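Intracellular serine protease (Bacillus licheniformis, PDB 4ZOQ) probably acts as a subtilisin-like serine endopeptidase, cleaving lanthipeptide precursors at specific peptide bonds. Local coordinates at residues 89-101 with 277-291. Sequence-based numbering, arbitrary orientation.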
ATOM      1  N   GLN B  89      -2.024  -9.696  -5.731  1.00 32.59           N
ATOM      2  CA  GLN B  89      -2.927  -8.859  -6.508  1.00 35.55           C
ATOM      3  C   GLN B  89      -2.408  -7.403  -6.513  1.00 34.12           C
ATOM      4  O   GLN B  89      -2.335  -6.761  -7.568  1.00 34.40           O
ATOM      5  CB  GLN B  89      -4.344  -8.933  -5.946  1.00 33.56           C
ATOM      6  CG  GLN B  89      -4.901 -10.346  -5.981  1.00 35.67           C
ATOM      7  CD  GLN B  89      -6.323 -10.431  -5.459  1.00 35.38           C
ATOM      8  OE1 GLN B  89      -6.565 -10.294  -4.261  1.00 40.22           O
ATOM      9  NE2 GLN B  89      -7.276 -10.634  -6.366  1.00 29.81           N
ATOM     10  N   THR B  90      -1.987  -6.915  -5.346  1.00 31.12           N
ATOM     11  CA  THR B  90      -1.439  -5.568  -5.227  1.00 30.36           C
ATOM     12  C   THR B  90      -0.183  -5.419  -6.109  1.00 32.37           C
ATOM     13  O   THR B  90      -0.065  -4.473  -6.895  1.00 30.64           O
ATOM     14  CB  THR B  90      -1.126  -5.238  -3.766  1.00 32.14           C
ATOM     15  OG1 THR B  90      -2.314  -5.417  -2.981  1.00 34.10           O
ATOM     16  CG2 THR B  90      -0.626  -3.821  -3.614  1.00 28.20           C
ATOM     17  N   ALA B  91       0.708  -6.397  -6.035  1.00 33.73           N
ATOM     18  CA  ALA B  91       1.936  -6.380  -6.839  1.00 32.74           C
ATOM     19  C   ALA B  91       1.673  -6.222  -8.349  1.00 30.39           C
ATOM     20  O   ALA B  91       2.383  -5.499  -9.048  1.00 31.02           O
ATOM     21  CB  ALA B  91       2.727  -7.661  -6.579  1.00 31.19           C
ATOM     22  N   GLY B  92       0.673  -6.936  -8.857  1.00 30.63           N
ATOM     23  CA  GLY B  92       0.349  -6.862 -10.261  1.00 29.30           C
ATOM     24  C   GLY B  92      -0.060  -5.466 -10.680  1.00 29.00           C
ATOM     25  O   GLY B  92       0.238  -5.054 -11.801  1.00 31.03           O
ATOM     26  N   MET B  93      -0.676  -4.700  -9.785  1.00 27.70           N
ATOM     27  CA  MET B  93      -1.095  -3.378 -10.211  1.00 26.52           C
ATOM     28  C   MET B  93       0.107  -2.450 -10.340  1.00 30.36           C
ATOM     29  O   MET B  93       0.125  -1.584 -11.224  1.00 32.88           O
ATOM     30  CB  MET B  93      -2.125  -2.782  -9.268  1.00 26.77           C
ATOM     31  CG  MET B  93      -3.396  -3.581  -9.170  1.00 27.33           C
ATOM     32  SD  MET B  93      -3.969  -4.181 -10.750  1.00 28.69           S
ATOM     33  CE  MET B  93      -5.768  -4.116 -10.495  1.00 29.87           C
ATOM     34  N   ILE B  94       1.117  -2.621  -9.487  1.00 27.54           N
ATOM     35  CA  ILE B  94       2.350  -1.886  -9.678  1.00 28.76           C
ATOM     36  C   ILE B  94       2.983  -2.324 -10.988  1.00 30.50           C
ATOM     37  O   ILE B  94       3.452  -1.503 -11.782  1.00 28.52           O
ATOM     38  CB  ILE B  94       3.391  -2.150  -8.570  1.00 34.80           C
ATOM     39  CG1 ILE B  94       2.938  -1.646  -7.205  1.00 32.75           C
ATOM     40  CG2 ILE B  94       4.758  -1.566  -8.955  1.00 32.03           C
ATOM     41  CD1 ILE B  94       3.607  -2.412  -6.098  1.00 30.79           C
ATOM     42  N   ASN B  95       3.030  -3.641 -11.190  1.00 29.73           N
ATOM     43  CA  ASN B  95       3.734  -4.189 -12.344  1.00 28.80           C
ATOM     44  C   ASN B  95       3.139  -3.821 -13.709  1.00 30.27           C
ATOM     45  O   ASN B  95       3.876  -3.497 -14.635  1.00 28.47           O
ATOM     46  CB  ASN B  95       3.809  -5.706 -12.237  1.00 30.76           C
ATOM     47  CG  ASN B  95       4.585  -6.317 -13.371  1.00 29.55           C
ATOM     48  OD1 ASN B  95       5.790  -6.117 -13.485  1.00 31.89           O
ATOM     49  ND2 ASN B  95       3.892  -7.024 -14.246  1.00 32.23           N
ATOM     50  N   ILE B  96       1.811  -3.867 -13.836  1.00 28.03           N
ATOM     51  CA  ILE B  96       1.180  -3.657 -15.139  1.00 28.20           C
ATOM     52  C   ILE B  96       1.442  -2.230 -15.651  1.00 31.26           C
ATOM     53  O   ILE B  96       1.554  -2.025 -16.854  1.00 33.47           O
ATOM     54  CB  ILE B  96      -0.341  -3.959 -15.097  1.00 27.34           C
ATOM     55  CG1 ILE B  96      -0.887  -4.102 -16.507  1.00 26.98           C
ATOM     56  CG2 ILE B  96      -1.126  -2.930 -14.289  1.00 26.80           C
ATOM     57  CD1 ILE B  96      -0.312  -5.269 -17.296  1.00 28.62           C
ATOM     58  N   ILE B  97       1.624  -1.278 -14.731  1.00 29.29           N
ATOM     59  CA  ILE B  97       1.961   0.102 -15.080  1.00 28.96           C
ATOM     60  C   ILE B  97       3.474   0.329 -15.243  1.00 28.24           C
ATOM     61  O   ILE B  97       3.922   1.009 -16.186  1.00 27.64           O
ATOM     62  CB  ILE B  97       1.412   1.078 -13.987  1.00 30.20           C
ATOM     63  CG1 ILE B  97      -0.096   1.253 -14.182  1.00 27.16           C
ATOM     64  CG2 ILE B  97       2.101   2.425 -14.065  1.00 26.24           C
ATOM     65  CD1 ILE B  97      -0.823   1.645 -12.981  1.00 29.72           C
ATOM     66  N   ALA B  98       4.255  -0.330 -14.394  1.00 26.15           N
ATOM     67  CA  ALA B  98       5.701  -0.178 -14.383  1.00 27.96           C
ATOM     68  C   ALA B  98       6.355  -1.542 -14.331  1.00 30.32           C
ATOM     69  O   ALA B  98       6.780  -1.989 -13.261  1.00 31.71           O
ATOM     70  CB  ALA B  98       6.135   0.643 -13.205  1.00 27.74           C
ATOM     71  N   PRO B  99       6.410  -2.221 -15.478  1.00 28.18           N
ATOM     72  CA  PRO B  99       6.804  -3.633 -15.463  1.00 32.70           C
ATOM     73  C   PRO B  99       8.258  -3.884 -15.086  1.00 33.92           C
ATOM     74  O   PRO B  99       8.565  -4.989 -14.671  1.00 34.24           O
ATOM     75  CB  PRO B  99       6.500  -4.106 -16.904  1.00 33.82           C
ATOM     76  CG  PRO B  99       6.226  -2.880 -17.704  1.00 36.78           C
ATOM     77  CD  PRO B  99       5.801  -1.808 -16.755  1.00 30.44           C
ATOM     78  N   ASP B 100       9.118  -2.880 -15.146  1.00 35.01           N
ATOM     79  CA  ASP B 100      10.527  -3.122 -14.865  1.00 36.08           C
ATOM     80  C   ASP B 100      11.020  -2.608 -13.506  1.00 37.14           C
ATOM     81  O   ASP B 100      12.165  -2.882 -13.151  1.00 38.57           O
ATOM     82  CB  ASP B 100      11.381  -2.506 -15.981  1.00 36.39           C
ATOM     83  CG  ASP B 100      11.294  -3.290 -17.272  1.00 38.95           C
ATOM     84  OD1 ASP B 100      11.078  -4.510 -17.173  1.00 31.60           O
ATOM     85  OD2 ASP B 100      11.395  -2.681 -18.373  1.00 36.51           O
ATOM     86  N   VAL B 101      10.196  -1.880 -12.744  1.00 36.05           N
ATOM     87  CA  VAL B 101      10.644  -1.455 -11.411  1.00 34.33           C
ATOM     88  C   VAL B 101      10.733  -2.653 -10.499  1.00 36.56           C
ATOM     89  O   VAL B 101      10.029  -3.648 -10.696  1.00 34.60           O
ATOM     90  CB  VAL B 101       9.742  -0.399 -10.767  1.00 36.18           C
ATOM     91  CG1 VAL B 101       9.884   0.919 -11.507  1.00 31.70           C
ATOM     92  CG2 VAL B 101       8.310  -0.877 -10.707  1.00 35.61           C
ATOM     93  N   LEU B 277      -6.352  -2.040  -4.769  1.00 29.25           N
ATOM     94  CA  LEU B 277      -5.929  -2.181  -6.138  1.00 25.89           C
ATOM     95  C   LEU B 277      -5.749  -0.807  -6.781  1.00 27.02           C
ATOM     96  O   LEU B 277      -5.146  -0.692  -7.839  1.00 27.90           O
ATOM     97  CB  LEU B 277      -6.951  -3.003  -6.913  1.00 26.10           C
ATOM     98  CG  LEU B 277      -7.197  -4.393  -6.323  1.00 26.85           C
ATOM     99  CD1 LEU B 277      -8.228  -5.140  -7.147  1.00 25.66           C
ATOM    100  CD2 LEU B 277      -5.890  -5.204  -6.172  1.00 26.52           C
ATOM    101  N   ALA B 278      -6.247   0.235  -6.127  1.00 26.83           N
ATOM    102  CA  ALA B 278      -6.089   1.565  -6.673  1.00 27.09           C
ATOM    103  C   ALA B 278      -4.780   2.143  -6.243  1.00 25.65           C
ATOM    104  O   ALA B 278      -4.052   2.686  -7.077  1.00 26.54           O
ATOM    105  CB  ALA B 278      -7.238   2.478  -6.263  1.00 25.52           C
ATOM    106  N   ALA B 279      -4.479   2.027  -4.949  1.00 25.36           N
ATOM    107  CA  ALA B 279      -3.248   2.602  -4.408  1.00 25.45           C
ATOM    108  C   ALA B 279      -1.963   2.178  -5.159  1.00 26.08           C
ATOM    109  O   ALA B 279      -1.127   3.040  -5.448  1.00 26.15           O
ATOM    110  CB  ALA B 279      -3.127   2.303  -2.922  1.00 25.71           C
ATOM    111  N   PRO B 280      -1.789   0.872  -5.455  1.00 37.15           N
ATOM    112  CA  PRO B 280      -0.563   0.483  -6.163  1.00 27.73           C
ATOM    113  C   PRO B 280      -0.445   1.007  -7.608  1.00 30.71           C
ATOM    114  O   PRO B 280       0.690   1.124  -8.114  1.00 28.01           O
ATOM    115  CB  PRO B 280      -0.625  -1.052  -6.165  1.00 26.77           C
ATOM    116  CG  PRO B 280      -2.039  -1.401  -5.887  1.00 27.30           C
ATOM    117  CD  PRO B 280      -2.551  -0.304  -5.006  1.00 26.23           C
ATOM    118  N   GLN B 281      -1.574   1.359  -8.235  1.00 29.56           N
ATOM    119  CA  GLN B 281      -1.538   1.967  -9.551  1.00 26.04           C
ATOM    120  C   GLN B 281      -0.866   3.331  -9.467  1.00 26.06           C
ATOM    121  O   GLN B 281      -0.123   3.716 -10.354  1.00 27.23           O
ATOM    122  CB  GLN B 281      -2.928   2.084 -10.151  1.00 27.17           C
ATOM    123  CG  GLN B 281      -3.531   0.754 -10.517  1.00 28.66           C
ATOM    124  CD  GLN B 281      -4.918   0.896 -11.106  1.00 29.71           C
ATOM    125  OE1 GLN B 281      -5.108   1.612 -12.106  1.00 28.84           O
ATOM    126  NE2 GLN B 281      -5.908   0.229 -10.490  1.00 26.26           N
ATOM    127  N   VAL B 282      -1.152   4.061  -8.401  1.00 26.49           N
ATOM    128  CA  VAL B 282      -0.506   5.330  -8.132  1.00 26.32           C
ATOM    129  C   VAL B 282       0.961   5.115  -7.715  1.00 26.90           C
ATOM    130  O   VAL B 282       1.852   5.846  -8.145  1.00 26.80           O
ATOM    131  CB  VAL B 282      -1.278   6.120  -7.030  1.00 28.48           C
ATOM    132  CG1 VAL B 282      -0.657   7.513  -6.801  1.00 27.08           C
ATOM    133  CG2 VAL B 282      -2.738   6.230  -7.411  1.00 24.51           C
ATOM    134  N   ALA B 283       1.211   4.113  -6.877  1.00 26.53           N
ATOM    135  CA  ALA B 283       2.578   3.808  -6.499  1.00 27.13           C
ATOM    136  C   ALA B 283       3.386   3.434  -7.756  1.00 29.62           C
ATOM    137  O   ALA B 283       4.515   3.928  -7.946  1.00 28.18           O
ATOM    138  CB  ALA B 283       2.621   2.692  -5.471  1.00 27.00           C
ATOM    139  N   GLY B 284       2.781   2.607  -8.625  1.00 26.84           N
ATOM    140  CA  GLY B 284       3.394   2.212  -9.883  1.00 28.57           C
ATOM    141  C   GLY B 284       3.673   3.418 -10.759  1.00 26.67           C
ATOM    142  O   GLY B 284       4.759   3.541 -11.338  1.00 25.79           O
ATOM    143  N   THR B 285       2.708   4.335 -10.808  1.00 27.25           N
ATOM    144  CA  THR B 285       2.882   5.569 -11.567  1.00 29.00           C
ATOM    145  C   THR B 285       4.015   6.417 -10.970  1.00 28.31           C
ATOM    146  O   THR B 285       4.830   6.990 -11.708  1.00 29.17           O
ATOM    147  CB  THR B 285       1.598   6.419 -11.608  1.00 26.61           C
ATOM    148  OG1 THR B 285       0.510   5.648 -12.152  1.00 26.10           O
ATOM    149  CG2 THR B 285       1.827   7.670 -12.480  1.00 25.02           C
ATOM    150  N   ALA B 286       4.091   6.474  -9.642  1.00 27.15           N
ATOM    151  CA  ALA B 286       5.173   7.219  -8.989  1.00 27.88           C
ATOM    152  C   ALA B 286       6.548   6.657  -9.358  1.00 29.28           C
ATOM    153  O   ALA B 286       7.491   7.413  -9.639  1.00 29.30           O
ATOM    154  CB  ALA B 286       4.997   7.210  -7.489  1.00 27.87           C
ATOM    155  N   ALA B 287       6.655   5.329  -9.347  1.00 28.99           N
ATOM    156  CA  ALA B 287       7.892   4.651  -9.735  1.00 30.78           C
ATOM    157  C   ALA B 287       8.224   4.985 -11.193  1.00 27.80           C
ATOM    158  O   ALA B 287       9.392   5.149 -11.547  1.00 30.62           O
ATOM    159  CB  ALA B 287       7.779   3.142  -9.529  1.00 27.84           C
ATOM    160  N   LEU B 288       7.205   5.121 -12.029  1.00 26.05           N
ATOM    161  CA  LEU B 288       7.481   5.503 -13.414  1.00 31.51           C
ATOM    162  C   LEU B 288       8.073   6.915 -13.519  1.00 30.60           C
ATOM    163  O   LEU B 288       9.018   7.132 -14.281  1.00 29.75           O
ATOM    164  CB  LEU B 288       6.220   5.402 -14.276  1.00 30.63           C
ATOM    165  CG  LEU B 288       5.820   4.023 -14.786  1.00 31.06           C
ATOM    166  CD1 LEU B 288       4.703   4.181 -15.833  1.00 30.89           C
ATOM    167  CD2 LEU B 288       7.046   3.302 -15.378  1.00 29.79           C
ATOM    168  N   VAL B 289       7.517   7.862 -12.755  1.00 32.12           N
ATOM    169  CA  VAL B 289       7.981   9.246 -12.771  1.00 29.04           C
ATOM    170  C   VAL B 289       9.411   9.320 -12.243  1.00 32.67           C
ATOM    171  O   VAL B 289      10.268   9.966 -12.855  1.00 32.97           O
ATOM    172  CB  VAL B 289       7.070  10.156 -11.944  1.00 30.32           C
ATOM    173  CG1 VAL B 289       7.750  11.501 -11.668  1.00 30.08           C
ATOM    174  CG2 VAL B 289       5.757  10.357 -12.667  1.00 30.05           C
ATOM    175  N   ILE B 290       9.677   8.627 -11.136  1.00 28.39           N
ATOM    176  CA  ILE B 290      11.020   8.598 -10.599  1.00 29.42           C
ATOM    177  C   ILE B 290      11.997   8.039 -11.650  1.00 32.06           C
ATOM    178  O   ILE B 290      13.061   8.616 -11.876  1.00 29.93           O
ATOM    179  CB  ILE B 290      11.102   7.768  -9.290  1.00 31.77           C
ATOM    180  CG1 ILE B 290      10.382   8.494  -8.148  1.00 28.14           C
ATOM    181  CG2 ILE B 290      12.569   7.527  -8.900  1.00 30.13           C
ATOM    182  CD1 ILE B 290      10.046   7.651  -6.969  1.00 26.47           C
ATOM    183  N   SER B 291      11.613   6.953 -12.322  1.00 29.98           N
ATOM    184  CA  SER B 291      12.464   6.350 -13.343  1.00 32.63           C
ATOM    185  C   SER B 291      12.745   7.355 -14.475  1.00 34.39           C
ATOM    186  O   SER B 291      13.901   7.599 -14.831  1.00 31.13           O
ATOM    187  CB  SER B 291      11.799   5.095 -13.902  1.00 31.93           C
ATOM    188  OG  SER B 291      11.607   4.125 -12.881  1.00 30.52           O
TER
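The ring of P280 wedges against helix 89-97. T90 CG2 and M93 CB approach P280 CG from opposite sides of the ring plane, at its CG corner, at 3.6 and 3.7 Å. At the ring edge, P280 CB meets T90 O and I94 CG1. The other flat group is the Q281 amide. Q281 NE2 donates to L277 O from above the carbonyl plane (2.9 Å) and also to P226 O, while OE1 takes a bond from Q29. Both amide ends are thus held, and the Q281 methylenes turn to M93 and I97. With CG1 anti to its carbonyl carbon (chi1 -77°) and the chain extended beyond it, I97 brings CD1 against Q281 O (3.4 Å). It is a knob among Q281, G284, T285 and L288. G284 lets the axes approach to 7.5 Å, crossing at -36°; a CB there would crowd I94 O. The two methyls of L288 divide between I97 and A98: CD1 lies 3.3 Å from I97 O and also meets I97 CG2, and CD2 lies 3.6 Å from A98 CB. Cutting L288 back to an alanine is likely to leave a gap beside I97 CG2 and the A98 methyl, with one wall of the I97 hole lost. No hydrogen bond crosses between the segments. T90 OG1 bonds to D51, a predicted charge-relay residue. Helices 86-97 and 275-297 start at or beside the other two, H86 and S276. This buried pairing of histidine and serine helices is characteristic of the subtilase fold.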